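Local coordinates for CCMAN5 (Cellulosimicrobium cellulans, PDB 2XSG), which hydrolyses alpha-mannosidic linkages as a bacterial mannosidase of glycoside hydrolase family 92, and enables mannose-6-phosphate modification of yeast-produced lysosomal enzymes, at residues Val161-Asn166 with Gly189-Tyr194. Residues are numbered along the deposited sequence; the frame is centred on the assembly and turned at random.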
ATOM      1  N   VAL A 161      -5.570 -10.791 -26.838  1.00  2.78           N
ATOM      2  CA  VAL A 161      -5.313  -9.564 -26.099  1.00  2.91           C
ATOM      3  C   VAL A 161      -6.694  -8.956 -25.830  1.00  2.89           C
ATOM      4  O   VAL A 161      -7.296  -8.387 -26.721  1.00  2.46           O
ATOM      5  CB  VAL A 161      -4.376  -8.599 -26.887  1.00  2.73           C
ATOM      6  CG1 VAL A 161      -4.078  -7.332 -26.095  1.00  2.51           C
ATOM      7  CG2 VAL A 161      -3.072  -9.300 -27.303  1.00  2.20           C
ATOM      8  N   ASP A 162      -7.196  -9.126 -24.608  1.00  3.14           N
ATOM      9  CA  ASP A 162      -8.541  -8.688 -24.235  1.00  2.92           C
ATOM     10  C   ASP A 162      -8.484  -7.315 -23.555  1.00  3.61           C
ATOM     11  O   ASP A 162      -7.924  -7.160 -22.441  1.00  3.33           O
ATOM     12  CB  ASP A 162      -9.169  -9.730 -23.318  1.00  2.64           C
ATOM     13  CG  ASP A 162     -10.658  -9.553 -23.146  1.00  3.61           C
ATOM     14  OD1 ASP A 162     -11.157  -8.408 -23.116  1.00  5.66           O
ATOM     15  OD2 ASP A 162     -11.360 -10.573 -23.047  1.00  6.26           O
ATOM     16  N   LEU A 163      -9.070  -6.322 -24.209  1.00  3.82           N
ATOM     17  CA  LEU A 163      -8.977  -4.943 -23.726  1.00  4.33           C
ATOM     18  C   LEU A 163     -10.194  -4.489 -22.940  1.00  4.27           C
ATOM     19  O   LEU A 163     -10.302  -3.319 -22.567  1.00  3.83           O
ATOM     20  CB  LEU A 163      -8.690  -3.977 -24.878  1.00  4.78           C
ATOM     21  CG  LEU A 163      -7.279  -3.964 -25.484  1.00  6.11           C
ATOM     22  CD1 LEU A 163      -6.191  -3.957 -24.403  1.00  6.97           C
ATOM     23  CD2 LEU A 163      -7.079  -5.139 -26.364  1.00 10.10           C
ATOM     24  N   GLU A 164     -11.112  -5.416 -22.682  1.00  4.37           N
ATOM     25  CA  GLU A 164     -12.279  -5.086 -21.864  1.00  4.22           C
ATOM     26  C   GLU A 164     -11.991  -5.328 -20.378  1.00  3.63           C
ATOM     27  O   GLU A 164     -12.450  -4.571 -19.540  1.00  2.90           O
ATOM     28  CB  GLU A 164     -13.505  -5.880 -22.320  1.00  4.51           C
ATOM     29  CG  GLU A 164     -14.826  -5.377 -21.726  1.00  6.48           C
ATOM     30  CD  GLU A 164     -15.088  -5.910 -20.314  1.00  9.30           C
ATOM     31  OE1 GLU A 164     -14.460  -6.912 -19.912  1.00  9.43           O
ATOM     32  OE2 GLU A 164     -15.919  -5.312 -19.594  1.00 11.85           O
ATOM     33  N   THR A 165     -11.223  -6.384 -20.075  1.00  3.56           N
ATOM     34  CA  THR A 165     -10.933  -6.838 -18.700  1.00  3.08           C
ATOM     35  C   THR A 165     -10.492  -5.688 -17.795  1.00  3.51           C
ATOM     36  O   THR A 165      -9.562  -4.938 -18.125  1.00  3.41           O
ATOM     37  CB  THR A 165      -9.850  -7.947 -18.687  1.00  2.92           C
ATOM     38  OG1 THR A 165     -10.176  -8.947 -19.653  1.00  4.30           O
ATOM     39  CG2 THR A 165      -9.718  -8.595 -17.306  1.00  2.68           C
ATOM     40  N   ASN A 166     -11.210  -5.529 -16.684  1.00  2.92           N
ATOM     41  CA  ASN A 166     -10.823  -4.591 -15.626  1.00  3.13           C
ATOM     42  C   ASN A 166     -11.343  -5.096 -14.292  1.00  3.00           C
ATOM     43  O   ASN A 166     -12.417  -5.695 -14.248  1.00  2.83           O
ATOM     44  CB  ASN A 166     -11.371  -3.188 -15.914  1.00  2.16           C
ATOM     45  CG  ASN A 166     -10.821  -2.146 -14.963  1.00  3.11           C
ATOM     46  OD1 ASN A 166     -11.326  -1.978 -13.857  1.00  3.68           O
ATOM     47  ND2 ASN A 166      -9.793  -1.416 -15.402  1.00  2.36           N
ATOM     48  N   GLY A 189      -2.798   1.468 -28.311  1.00  2.32           N
ATOM     49  CA  GLY A 189      -4.013   2.215 -28.030  1.00  2.92           C
ATOM     50  C   GLY A 189      -4.075   2.653 -26.580  1.00  3.37           C
ATOM     51  O   GLY A 189      -3.042   2.849 -25.944  1.00  3.64           O
ATOM     52  N   GLN A 190      -5.291   2.794 -26.060  1.00  3.30           N
ATOM     53  CA  GLN A 190      -5.492   3.266 -24.698  1.00  2.71           C
ATOM     54  C   GLN A 190      -6.517   2.405 -23.988  1.00  3.25           C
ATOM     55  O   GLN A 190      -7.379   1.770 -24.623  1.00  3.00           O
ATOM     56  CB  GLN A 190      -5.945   4.727 -24.703  1.00  2.62           C
ATOM     57  CG  GLN A 190      -7.336   4.969 -25.326  1.00  3.37           C
ATOM     58  CD  GLN A 190      -8.474   4.830 -24.307  1.00  3.64           C
ATOM     59  OE1 GLN A 190      -8.244   4.847 -23.096  1.00  4.32           O
ATOM     60  NE2 GLN A 190      -9.697   4.692 -24.797  1.00  2.49           N
ATOM     61  N   VAL A 191      -6.414   2.379 -22.665  1.00  2.75           N
ATOM     62  CA  VAL A 191      -7.428   1.768 -21.837  1.00  2.84           C
ATOM     63  C   VAL A 191      -7.804   2.786 -20.776  1.00  2.99           C
ATOM     64  O   VAL A 191      -6.933   3.408 -20.173  1.00  3.42           O
ATOM     65  CB  VAL A 191      -6.965   0.415 -21.207  1.00  2.76           C
ATOM     66  CG1 VAL A 191      -6.806  -0.653 -22.278  1.00  2.21           C
ATOM     67  CG2 VAL A 191      -5.664   0.572 -20.434  1.00  2.00           C
ATOM     68  N   THR A 192      -9.104   2.987 -20.588  1.00  3.49           N
ATOM     69  CA  THR A 192      -9.598   3.890 -19.546  1.00  3.69           C
ATOM     70  C   THR A 192     -10.444   3.073 -18.581  1.00  3.59           C
ATOM     71  O   THR A 192     -11.404   2.396 -18.978  1.00  3.66           O
ATOM     72  CB  THR A 192     -10.358   5.098 -20.160  1.00  3.99           C
ATOM     73  OG1 THR A 192      -9.452   5.842 -20.981  1.00  3.00           O
ATOM     74  CG2 THR A 192     -10.958   6.032 -19.077  1.00  3.82           C
ATOM     75  N   GLY A 193     -10.035   3.084 -17.319  1.00  3.51           N
ATOM     76  CA  GLY A 193     -10.722   2.332 -16.283  1.00  3.21           C
ATOM     77  C   GLY A 193     -11.202   3.248 -15.175  1.00  3.55           C
ATOM     78  O   GLY A 193     -11.051   4.467 -15.247  1.00  3.98           O
ATOM     79  N   TYR A 194     -11.778   2.667 -14.136  1.00  3.25           N
ATOM     80  CA  TYR A 194     -12.204   3.453 -13.003  1.00  3.16           C
ATOM     81  C   TYR A 194     -11.988   2.637 -11.739  1.00  3.32           C
ATOM     82  O   TYR A 194     -12.200   1.423 -11.739  1.00  3.33           O
ATOM     83  CB  TYR A 194     -13.677   3.858 -13.157  1.00  3.16           C
ATOM     84  CG  TYR A 194     -14.218   4.717 -12.026  1.00  4.17           C
ATOM     85  CD1 TYR A 194     -14.661   4.135 -10.830  1.00  3.97           C
ATOM     86  CD2 TYR A 194     -14.304   6.111 -12.152  1.00  5.69           C
ATOM     87  CE1 TYR A 194     -15.156   4.908  -9.780  1.00  3.45           C
ATOM     88  CE2 TYR A 194     -14.820   6.909 -11.092  1.00  2.97           C
ATOM     89  CZ  TYR A 194     -15.244   6.289  -9.918  1.00  4.00           C
ATOM     90  OH  TYR A 194     -15.732   7.027  -8.856  1.00  2.70           O
TER
HETATM   91  O   HOH W   1      -9.963  -0.236 -12.233  1.00  2.00           O
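The end-to-end direction of L163-N166, just past the end of strand 158-162, lies 17° from that of V191-Y194 in strand 185-195, with the CA atoms of L163 and V191 7.1 Å apart and those of N166 and G193 7.0 Å apart; no direct hydrogen bond joins the two segments. Between them the contact is made at two places, one between apolar side chains, the other where the N166 amide lies against G193 and is linked by a water to Y194. At the first, L163 and V191 point at each other and their side chains cross at about a right angle, meeting through CD1 of L163 and CG1 of V191 at 4.0 Å. S173 and Y204, from the strands on either side of 185-195, also pack on L163, while R170 touches V191. At the second, the N166 side chain extends toward the strand with CG anti to the backbone N (chi1 -171°), which carries ND2 to within 4.0 Å of G193 CA. The bare glycine backbone lets the amide come this close. A water ties the far end together, donating to N166 OD1 at 2.7 Å and to the backbone O of Y194 at 2.8 Å. Further hydrogen bonds hold the amide: OD1 accepts from the backbone N atoms of T168 and S169, and ND2 is hydrogen-bonded to Y200 OH and D78 OD2. Upstream, D162 OD1 accepts from the backbone N of E164 at 3.0 Å, an Asx turn that shapes the chain as it leaves the strand. The loop leaving strand 158-162 of one antiparallel sheet packs through L163 and N166 against strand 185-195 of a second, consistent with the beta-sandwich N-terminal domain of family 92 glycosidases.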